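Local coordinates for protein aminomethyltransferase (Bartonella henselae, PDB 3GIR) that belongs to the aminomethyltransferase family, pairing a folate-binding-type domain with a C-terminal barrel domain, at residues I87-A101 with F153-V167. Residues are numbered along the deposited sequence; the frame is centred on the assembly and turned at random.
Sequences IAVEGPKAVEFLSYA and FAELEKRAFGFECQV
F97 and F163 meet through different settings of their first torsions: F97 holds CG anti to its backbone N (chi1 163°), sending its ring in among L156, A160 and V167, whereas F163 keeps CG anti to its carbonyl carbon (chi1 -66°) and lays a ring face against the helix backbone. The F97 CA sits 3.6 Å from the F163 ring centroid, almost on the ring normal, which defines a CH-pi contact; the two rings themselves are oblique, with planes at 56°. A160 CB lies over one face of the F97 ring, 3.9 Å from its centroid, and V89 CG1 and R159 CB lie in plane at the ring edge. Y100 completes the aromatic cluster, its CD2 3.7 Å from F163 CE2.

Strands 85-90 and 166-169 are antiparallel neighbours in a five-stranded sheet of the folate-binding-type domain, 166-169 being an outermost strand, and helices 94-101 and 149-159 pack on the side of this sheet that carries V89 and V167. The pairing ends at E90 and Q166, a hydrogen-bonded pair: E90 N reaches Q166 O at 3.0 Å in the carbonyl plane, and Q166 N returns to E90 O. Beyond the strand ends, K93, the N-cap of its helix, donates its backbone N to E164 O (3.0 Å), tying the two loops together. G91 CA passes 4.2 Å from C165 CA; a CB there would run into C165 CA and into the preceding carbonyl oxygen, so the backbone calls for glycine.

At the far end, R159 extends from CG to NE, and its NH1 meets a lone pair of A101 O at 3.0 Å, although the hydrogen bond is bent. The guanidinium is further fixed by a salt bridge from NE to E155 OE2 (2.7 Å), by NH2 bonding to L120 O, and by a cation-pi contact with Y293.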
loop_
_atom_site.group_PDB
_atom_site.type_symbol
_atom_site.label_atom_id
_atom_site.label_comp_id
_atom_site.label_asym_id
_atom_site.label_seq_id
_atom_site.Cartn_x
_atom_site.Cartn_y
_atom_site.Cartn_z
ATOM N N ILE A 87 -0.542 13.747 4.978
ATOM C CA ILE A 87 0.157 14.985 4.861
ATOM C C ILE A 87 -0.605 15.866 3.852
ATOM O O ILE A 87 -0.783 15.501 2.682
ATOM C CB ILE A 87 1.550 14.696 4.344
ATOM C CG1 ILE A 87 2.381 13.888 5.353
ATOM C CG2 ILE A 87 2.339 16.025 4.078
ATOM C CD1 ILE A 87 3.731 13.281 4.824
ATOM N N ALA A 88 -1.046 17.040 4.328
ATOM C CA ALA A 88 -1.703 18.034 3.444
ATOM C C ALA A 88 -0.652 18.907 2.776
ATOM O O ALA A 88 0.411 19.253 3.379
ATOM C CB ALA A 88 -2.665 18.898 4.206
ATOM N N VAL A 89 -0.919 19.232 1.532
ATOM C CA VAL A 89 -0.015 20.110 0.767
ATOM C C VAL A 89 -0.943 21.223 0.225
ATOM O O VAL A 89 -1.861 20.942 -0.516
ATOM C CB VAL A 89 0.623 19.296 -0.322
ATOM C CG1 VAL A 89 1.407 20.210 -1.304
ATOM C CG2 VAL A 89 1.522 18.159 0.311
ATOM N N GLU A 90 -0.688 22.476 0.624
ATOM C CA GLU A 90 -1.612 23.574 0.432
ATOM C C GLU A 90 -0.825 24.847 0.103
ATOM O O GLU A 90 0.097 25.133 0.826
ATOM C CB GLU A 90 -2.379 23.774 1.759
ATOM C CG GLU A 90 -3.346 24.913 1.748
ATOM C CD GLU A 90 -4.192 25.026 3.007
ATOM O OE1 GLU A 90 -3.903 24.329 4.038
ATOM O OE2 GLU A 90 -5.136 25.853 2.960
ATOM N N GLY A 91 -1.247 25.601 -0.892
ATOM C CA GLY A 91 -0.716 26.946 -1.108
ATOM C C GLY A 91 -0.735 27.228 -2.587
ATOM O O GLY A 91 -1.037 26.379 -3.434
ATOM N N PRO A 92 -0.389 28.470 -2.944
ATOM C CA PRO A 92 -0.620 28.863 -4.324
ATOM C C PRO A 92 0.247 28.167 -5.341
ATOM O O PRO A 92 -0.100 28.116 -6.488
ATOM C CB PRO A 92 -0.353 30.377 -4.328
ATOM C CG PRO A 92 0.338 30.653 -3.085
ATOM C CD PRO A 92 -0.026 29.587 -2.068
ATOM N N LYS A 93 1.383 27.653 -4.910
ATOM C CA LYS A 93 2.257 26.903 -5.793
ATOM C C LYS A 93 2.325 25.416 -5.440
ATOM O O LYS A 93 3.315 24.750 -5.750
ATOM C CB LYS A 93 3.635 27.546 -5.812
ATOM C CG LYS A 93 3.530 29.046 -6.274
ATOM C CD LYS A 93 3.053 29.139 -7.734
ATOM C CE LYS A 93 2.995 30.629 -8.245
ATOM N NZ LYS A 93 2.418 30.645 -9.656
ATOM N N ALA A 94 1.265 24.905 -4.814
ATOM C CA ALA A 94 1.202 23.445 -4.528
ATOM C C ALA A 94 1.377 22.582 -5.744
ATOM O O ALA A 94 2.079 21.544 -5.703
ATOM C CB ALA A 94 -0.126 23.112 -3.790
ATOM N N VAL A 95 0.722 22.940 -6.847
ATOM C CA VAL A 95 0.874 22.190 -8.110
ATOM C C VAL A 95 2.316 22.067 -8.599
ATOM O O VAL A 95 2.781 20.982 -8.985
ATOM C CB VAL A 95 -0.020 22.797 -9.244
ATOM C CG1 VAL A 95 0.306 22.225 -10.661
ATOM C CG2 VAL A 95 -1.512 22.606 -8.882
ATOM N N GLU A 96 3.044 23.181 -8.641
ATOM C CA GLU A 96 4.395 23.176 -9.067
ATOM C C GLU A 96 5.326 22.419 -8.078
ATOM O O GLU A 96 6.196 21.676 -8.460
ATOM C CB GLU A 96 4.844 24.644 -9.192
ATOM C CG GLU A 96 4.097 25.367 -10.279
ATOM C CD GLU A 96 2.706 25.958 -9.948
ATOM O OE1 GLU A 96 2.167 25.864 -8.800
ATOM O OE2 GLU A 96 2.103 26.519 -10.921
ATOM N N PHE A 97 5.080 22.578 -6.796
ATOM C CA PHE A 97 5.841 21.855 -5.824
ATOM C C PHE A 97 5.688 20.318 -6.029
ATOM O O PHE A 97 6.683 19.551 -6.047
ATOM C CB PHE A 97 5.424 22.246 -4.440
ATOM C CG PHE A 97 5.867 21.250 -3.401
ATOM C CD1 PHE A 97 7.210 20.885 -3.238
ATOM C CD2 PHE A 97 4.905 20.644 -2.599
ATOM C CE1 PHE A 97 7.554 19.948 -2.311
ATOM C CE2 PHE A 97 5.270 19.637 -1.725
ATOM C CZ PHE A 97 6.562 19.315 -1.556
ATOM N N LEU A 98 4.442 19.878 -6.184
ATOM C CA LEU A 98 4.150 18.442 -6.314
ATOM C C LEU A 98 4.749 17.850 -7.553
ATOM O O LEU A 98 5.252 16.730 -7.521
ATOM C CB LEU A 98 2.643 18.135 -6.142
ATOM C CG LEU A 98 2.206 18.289 -4.682
ATOM C CD1 LEU A 98 0.661 18.360 -4.709
ATOM C CD2 LEU A 98 2.714 17.121 -3.792
ATOM N N SER A 99 4.747 18.620 -8.642
ATOM C CA SER A 99 5.344 18.113 -9.898
ATOM C C SER A 99 6.862 18.082 -9.881
ATOM O O SER A 99 7.464 17.430 -10.700
ATOM C CB SER A 99 4.832 18.960 -11.072
ATOM O OG SER A 99 3.449 19.054 -11.071
ATOM N N TYR A 100 7.478 18.757 -8.935
ATOM C CA TYR A 100 8.907 18.611 -8.670
ATOM C C TYR A 100 9.214 17.499 -7.682
ATOM O O TYR A 100 10.103 16.659 -7.879
ATOM C CB TYR A 100 9.433 19.926 -8.159
ATOM C CG TYR A 100 10.842 19.846 -7.643
ATOM C CD1 TYR A 100 11.904 19.588 -8.503
ATOM C CD2 TYR A 100 11.131 20.020 -6.315
ATOM C CE1 TYR A 100 13.187 19.493 -8.036
ATOM C CE2 TYR A 100 12.428 19.963 -5.838
ATOM C CZ TYR A 100 13.472 19.710 -6.741
ATOM O OH TYR A 100 14.760 19.582 -6.299
ATOM N N ALA A 101 8.426 17.448 -6.600
ATOM C CA ALA A 101 8.708 16.476 -5.551
ATOM C C ALA A 101 8.474 15.066 -5.973
ATOM O O ALA A 101 9.184 14.150 -5.541
ATOM C CB ALA A 101 7.900 16.779 -4.215
ATOM N N PHE A 153 7.931 13.326 5.445
ATOM C CA PHE A 153 7.619 14.700 5.786
ATOM C C PHE A 153 8.880 15.583 5.728
ATOM O O PHE A 153 8.866 16.640 5.097
ATOM C CB PHE A 153 6.968 14.818 7.141
ATOM C CG PHE A 153 6.608 16.258 7.503
ATOM C CD1 PHE A 153 5.459 16.851 6.982
ATOM C CD2 PHE A 153 7.432 16.977 8.304
ATOM C CE1 PHE A 153 5.159 18.168 7.322
ATOM C CE2 PHE A 153 7.130 18.297 8.616
ATOM C CZ PHE A 153 6.006 18.846 8.132
ATOM N N ALA A 154 9.986 15.106 6.283
ATOM C CA ALA A 154 11.213 15.923 6.279
ATOM C C ALA A 154 11.708 16.188 4.851
ATOM O O ALA A 154 12.096 17.310 4.522
ATOM C CB ALA A 154 12.254 15.272 7.134
ATOM N N GLU A 155 11.637 15.175 4.009
ATOM C CA GLU A 155 12.088 15.300 2.652
ATOM C C GLU A 155 11.155 16.172 1.807
ATOM O O GLU A 155 11.620 17.024 1.002
ATOM C CB GLU A 155 12.322 13.934 2.014
ATOM C CG GLU A 155 12.810 14.036 0.562
ATOM C CD GLU A 155 14.227 14.684 0.419
ATOM O OE1 GLU A 155 15.035 14.596 1.388
ATOM O OE2 GLU A 155 14.436 15.304 -0.668
ATOM N N LEU A 156 9.841 16.046 2.012
ATOM C CA LEU A 156 8.907 16.904 1.280
ATOM C C LEU A 156 9.106 18.381 1.635
ATOM O O LEU A 156 9.076 19.224 0.789
ATOM C CB LEU A 156 7.460 16.446 1.595
ATOM C CG LEU A 156 7.029 15.170 0.852
ATOM C CD1 LEU A 156 5.762 14.567 1.484
ATOM C CD2 LEU A 156 6.741 15.368 -0.630
ATOM N N GLU A 157 9.323 18.631 2.919
ATOM C CA GLU A 157 9.575 19.983 3.456
ATOM C C GLU A 157 10.828 20.576 2.801
ATOM O O GLU A 157 10.842 21.739 2.385
ATOM C CB GLU A 157 9.794 19.894 4.964
ATOM C CG GLU A 157 9.249 20.937 5.739
ATOM C CD GLU A 157 9.389 20.718 7.252
ATOM O OE1 GLU A 157 8.545 21.297 7.924
ATOM O OE2 GLU A 157 10.332 20.008 7.747
ATOM N N LYS A 158 11.889 19.786 2.638
ATOM C CA LYS A 158 13.070 20.298 1.955
ATOM C C LYS A 158 12.807 20.548 0.479
ATOM O O LYS A 158 13.271 21.512 -0.080
ATOM C CB LYS A 158 14.268 19.344 2.108
ATOM C CG LYS A 158 14.746 19.129 3.543
ATOM C CD LYS A 158 15.811 18.040 3.571
ATOM C CE LYS A 158 16.176 17.759 4.999
ATOM N NZ LYS A 158 16.925 16.473 5.217
ATOM N N ARG A 159 12.098 19.662 -0.207
ATOM C CA ARG A 159 11.773 19.903 -1.636
ATOM C C ARG A 159 10.825 21.091 -1.845
ATOM O O ARG A 159 10.729 21.634 -2.973
ATOM C CB ARG A 159 11.187 18.600 -2.268
ATOM C CG ARG A 159 12.211 17.470 -2.339
ATOM C CD ARG A 159 11.700 16.157 -2.959
ATOM N NE ARG A 159 12.669 15.110 -2.680
ATOM C CZ ARG A 159 12.694 13.907 -3.215
ATOM N NH1 ARG A 159 11.819 13.551 -4.159
ATOM N NH2 ARG A 159 13.611 13.083 -2.762
ATOM N N ALA A 160 10.112 21.472 -0.784
ATOM C CA ALA A 160 9.252 22.643 -0.782
ATOM C C ALA A 160 9.964 23.959 -0.477
ATOM O O ALA A 160 9.342 25.006 -0.570
ATOM C CB ALA A 160 8.063 22.448 0.186
ATOM N N PHE A 161 11.239 23.901 -0.123
ATOM C CA PHE A 161 11.964 25.147 0.269
ATOM C C PHE A 161 11.792 26.271 -0.766
ATOM O O PHE A 161 11.550 27.439 -0.409
ATOM C CB PHE A 161 13.447 24.888 0.414
ATOM C CG PHE A 161 13.881 24.255 1.707
ATOM C CD1 PHE A 161 13.103 24.258 2.860
ATOM C CD2 PHE A 161 15.091 23.598 1.741
ATOM C CE1 PHE A 161 13.591 23.676 4.042
ATOM C CE2 PHE A 161 15.542 23.055 2.931
ATOM C CZ PHE A 161 14.800 23.075 4.015
ATOM N N GLY A 162 11.924 25.939 -2.029
ATOM C CA GLY A 162 11.753 26.979 -3.050
ATOM C C GLY A 162 10.328 27.451 -3.329
ATOM O O GLY A 162 10.107 28.514 -3.967
ATOM N N PHE A 163 9.322 26.716 -2.856
ATOM C CA PHE A 163 7.980 26.934 -3.367
ATOM C C PHE A 163 7.094 27.619 -2.386
ATOM O O PHE A 163 7.256 27.488 -1.171
ATOM C CB PHE A 163 7.309 25.579 -3.751
ATOM C CG PHE A 163 7.962 24.883 -4.881
ATOM C CD1 PHE A 163 7.584 25.157 -6.192
ATOM C CD2 PHE A 163 8.961 23.951 -4.665
ATOM C CE1 PHE A 163 8.221 24.512 -7.228
ATOM C CE2 PHE A 163 9.571 23.359 -5.667
ATOM C CZ PHE A 163 9.167 23.630 -6.967
ATOM N N GLU A 164 6.134 28.360 -2.898
ATOM C CA GLU A 164 5.141 29.010 -2.001
ATOM C C GLU A 164 4.000 28.033 -1.749
ATOM O O GLU A 164 2.955 28.052 -2.373
ATOM C CB GLU A 164 4.612 30.336 -2.540
ATOM C CG GLU A 164 3.806 31.086 -1.465
ATOM C CD GLU A 164 3.212 32.393 -1.918
ATOM O OE1 GLU A 164 3.263 32.714 -3.127
ATOM O OE2 GLU A 164 2.678 33.106 -1.043
ATOM N N CYS A 165 4.255 27.145 -0.824
ATOM C CA CYS A 165 3.342 26.048 -0.501
ATOM C C CYS A 165 3.679 25.636 0.921
ATOM O O CYS A 165 4.826 25.816 1.361
ATOM C CB CYS A 165 3.557 24.870 -1.481
ATOM S SG CYS A 165 2.455 23.425 -1.263
ATOM N N GLN A 166 2.719 25.032 1.611
ATOM C CA GLN A 166 2.971 24.471 2.927
ATOM C C GLN A 166 2.720 22.946 2.921
ATOM O O GLN A 166 1.859 22.492 2.194
ATOM C CB GLN A 166 2.035 25.103 3.957
ATOM C CG GLN A 166 2.223 26.632 4.140
ATOM C CD GLN A 166 3.625 27.047 4.565
ATOM O OE1 GLN A 166 4.221 27.975 3.980
ATOM N NE2 GLN A 166 4.159 26.383 5.588
ATOM N N VAL A 167 3.483 22.234 3.713
ATOM C CA VAL A 167 3.368 20.791 3.917
ATOM C C VAL A 167 3.048 20.636 5.389
ATOM O O VAL A 167 3.804 21.124 6.242
ATOM C CB VAL A 167 4.750 20.137 3.607
ATOM C CG1 VAL A 167 4.747 18.650 3.732
ATOM C CG2 VAL A 167 5.183 20.528 2.149
#